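Local coordinates for protein oxidoreductase, 2OG-Fe(II) oxygenase family (Burkholderia pseudomallei, PDB 6N1F) that binds an iron ion and probably acts as an iron-dependent oxidoreductase of the 2-oxoglutarate oxygenase family, at residues 142-147 with 221-226. Sequence-based numbering, arbitrary orientation.
Sequences QINRML and SLVYFY
Two neighbouring antiparallel strands of the major sheet of the double-stranded beta-helix (jelly-roll) fold, as in other 2OG-Fe(II) oxygenases, meet where 142-147 runs against 221-226. Gln-142 and Val-223 form a hydrogen-bonded pair, Val-223 N reaching Gln-142 O at 2.9 Å in a nearly straight bond (173° at the hydrogen) and Gln-142 N returning to Val-223 O. Asn-144 and Ser-221 repeat the pattern, Asn-144 N meeting Ser-221 O at 2.9 Å. Between them lies the non-hydrogen-bonded pair Ile-143/Leu-222, where the CD1 tip of Ile-143 packs on Leu-222 CG at 3.6 Å. On the opposite face Gln-142 NE2 donates to a lone pair of Asn-144 OD1 at 2.8 Å, with the acceptor in the Gln-142 amide plane; Arg-140 NH2 hydrogen-bonds to Gln-142 OE1. With CG anti to the carbonyl carbon (chi1 -70°), the Asn-144 carboxamide lays ND2 against Val-223 CG2 at 4.1 Å, a loose van der Waals touch. A water bridges Asn-144 O and Ser-221 OG. The Val-223 side chain lies about 6 Å from the iron(III) ion bound by His-155, Asp-157 and His-209. Four backbone bonds zip the strands together; Ile-143 and Leu-222 make one face apolar, while the other, near the iron, mixes amides, a hydroxyl and Val-223, the Gln-142 amide gripped at both ends and its rotation fixed.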
loop_
_atom_site.group_PDB
_atom_site.type_symbol
_atom_site.label_atom_id
_atom_site.label_comp_id
_atom_site.label_asym_id
_atom_site.label_seq_id
_atom_site.Cartn_x
_atom_site.Cartn_y
_atom_site.Cartn_z
ATOM N N GLN A 142 0.180 1.468 -7.934
ATOM C CA GLN A 142 -0.831 2.343 -8.515
ATOM C C GLN A 142 -1.304 3.353 -7.472
ATOM O O GLN A 142 -1.145 3.156 -6.264
ATOM C CB GLN A 142 -2.018 1.538 -9.064
ATOM C CG GLN A 142 -2.860 0.884 -7.958
ATOM C CD GLN A 142 -3.803 -0.161 -8.475
ATOM O OE1 GLN A 142 -3.389 -1.102 -9.153
ATOM N NE2 GLN A 142 -5.095 -0.009 -8.159
ATOM N N ILE A 143 -1.883 4.446 -7.968
ATOM C CA ILE A 143 -2.516 5.467 -7.140
ATOM C C ILE A 143 -4.021 5.234 -7.205
ATOM O O ILE A 143 -4.597 5.202 -8.303
ATOM C CB ILE A 143 -2.174 6.888 -7.620
ATOM C CG1 ILE A 143 -0.669 7.082 -7.811
ATOM C CG2 ILE A 143 -2.675 7.905 -6.630
ATOM C CD1 ILE A 143 0.050 7.327 -6.540
ATOM N N ASN A 144 -4.657 5.059 -6.041
ATOM C CA ASN A 144 -6.105 4.898 -5.943
ATOM C C ASN A 144 -6.706 6.184 -5.414
ATOM O O ASN A 144 -6.382 6.607 -4.300
ATOM C CB ASN A 144 -6.485 3.748 -5.018
ATOM C CG ASN A 144 -6.156 2.415 -5.603
ATOM O OD1 ASN A 144 -5.986 2.281 -6.815
ATOM N ND2 ASN A 144 -6.073 1.405 -4.752
ATOM N N ARG A 145 -7.599 6.787 -6.189
ATOM C CA ARG A 145 -8.279 8.011 -5.790
ATOM C C ARG A 145 -9.740 7.677 -5.497
ATOM O O ARG A 145 -10.535 7.441 -6.417
ATOM C CB ARG A 145 -8.134 9.071 -6.875
ATOM C CG ARG A 145 -8.823 10.378 -6.555
ATOM C CD ARG A 145 -8.461 11.414 -7.597
ATOM N NE ARG A 145 -9.492 12.434 -7.716
ATOM C CZ ARG A 145 -10.441 12.426 -8.642
ATOM N NH1 ARG A 145 -10.492 11.447 -9.542
ATOM N NH2 ARG A 145 -11.342 13.397 -8.670
HETATM N N MSE A 146 -10.089 7.657 -4.216
HETATM C CA MSE A 146 -11.392 7.175 -3.786
HETATM C C MSE A 146 -12.285 8.342 -3.419
HETATM O O MSE A 146 -11.930 9.160 -2.559
HETATM C CB MSE A 146 -11.253 6.213 -2.592
HETATM C CG MSE A 146 -10.401 4.976 -2.867
HETATM SE SE MSE A 146 -10.290 3.851 -1.272
HETATM C CE MSE A 146 -12.166 3.378 -1.049
ATOM N N LEU A 147 -13.431 8.424 -4.081
ATOM C CA LEU A 147 -14.340 9.536 -3.890
ATOM C C LEU A 147 -15.327 9.223 -2.768
ATOM O O LEU A 147 -15.391 8.099 -2.262
ATOM C CB LEU A 147 -15.072 9.832 -5.196
ATOM C CG LEU A 147 -14.145 10.021 -6.386
ATOM C CD1 LEU A 147 -14.959 10.265 -7.638
ATOM C CD2 LEU A 147 -13.196 11.163 -6.134
ATOM N N SER A 221 -4.222 7.338 -2.261
ATOM C CA SER A 221 -3.171 6.531 -1.665
ATOM C C SER A 221 -2.332 5.875 -2.749
ATOM O O SER A 221 -2.859 5.452 -3.780
ATOM C CB SER A 221 -3.767 5.466 -0.731
ATOM O OG SER A 221 -4.640 4.589 -1.422
ATOM N N LEU A 222 -1.024 5.798 -2.510
ATOM C CA LEU A 222 -0.113 5.030 -3.355
ATOM C C LEU A 222 0.012 3.622 -2.781
ATOM O O LEU A 222 0.444 3.450 -1.634
ATOM C CB LEU A 222 1.259 5.711 -3.425
ATOM C CG LEU A 222 2.203 5.306 -4.548
ATOM C CD1 LEU A 222 3.367 6.271 -4.566
ATOM C CD2 LEU A 222 2.718 3.908 -4.393
ATOM N N VAL A 223 -0.313 2.617 -3.590
ATOM C CA VAL A 223 -0.363 1.231 -3.146
ATOM C C VAL A 223 0.636 0.429 -3.972
ATOM O O VAL A 223 0.662 0.546 -5.199
ATOM C CB VAL A 223 -1.786 0.654 -3.288
ATOM C CG1 VAL A 223 -1.797 -0.815 -2.942
ATOM C CG2 VAL A 223 -2.756 1.410 -2.403
ATOM N N TYR A 224 1.459 -0.379 -3.312
ATOM C CA TYR A 224 2.324 -1.273 -4.074
ATOM C C TYR A 224 2.540 -2.576 -3.325
ATOM O O TYR A 224 2.294 -2.679 -2.121
ATOM C CB TYR A 224 3.675 -0.637 -4.447
ATOM C CG TYR A 224 4.542 -0.011 -3.360
ATOM C CD1 TYR A 224 5.757 -0.587 -2.992
ATOM C CD2 TYR A 224 4.192 1.199 -2.768
ATOM C CE1 TYR A 224 6.582 0.005 -2.029
ATOM C CE2 TYR A 224 5.008 1.798 -1.801
ATOM C CZ TYR A 224 6.192 1.201 -1.438
ATOM O OH TYR A 224 6.972 1.806 -0.481
ATOM N N PHE A 225 3.036 -3.570 -4.064
ATOM C CA PHE A 225 3.067 -4.952 -3.613
ATOM C C PHE A 225 4.461 -5.535 -3.793
ATOM O O PHE A 225 5.098 -5.344 -4.831
ATOM C CB PHE A 225 2.025 -5.776 -4.379
ATOM C CG PHE A 225 0.613 -5.264 -4.203
ATOM C CD1 PHE A 225 -0.204 -5.779 -3.214
ATOM C CD2 PHE A 225 0.125 -4.248 -5.007
ATOM C CE1 PHE A 225 -1.488 -5.307 -3.041
ATOM C CE2 PHE A 225 -1.153 -3.770 -4.840
ATOM C CZ PHE A 225 -1.964 -4.301 -3.858
ATOM N N TYR A 226 4.923 -6.243 -2.769
ATOM C CA TYR A 226 6.261 -6.812 -2.710
ATOM C C TYR A 226 6.186 -8.333 -2.797
ATOM O O TYR A 226 5.359 -8.964 -2.129
ATOM C CB TYR A 226 6.966 -6.425 -1.403
ATOM C CG TYR A 226 7.727 -5.121 -1.376
ATOM C CD1 TYR A 226 8.899 -4.962 -2.100
ATOM C CD2 TYR A 226 7.305 -4.062 -0.581
ATOM C CE1 TYR A 226 9.628 -3.784 -2.053
ATOM C CE2 TYR A 226 8.031 -2.867 -0.535
ATOM C CZ TYR A 226 9.187 -2.740 -1.274
ATOM O OH TYR A 226 9.914 -1.574 -1.248
HETATM O O HOH W 1 -7.542 5.834 -1.322
#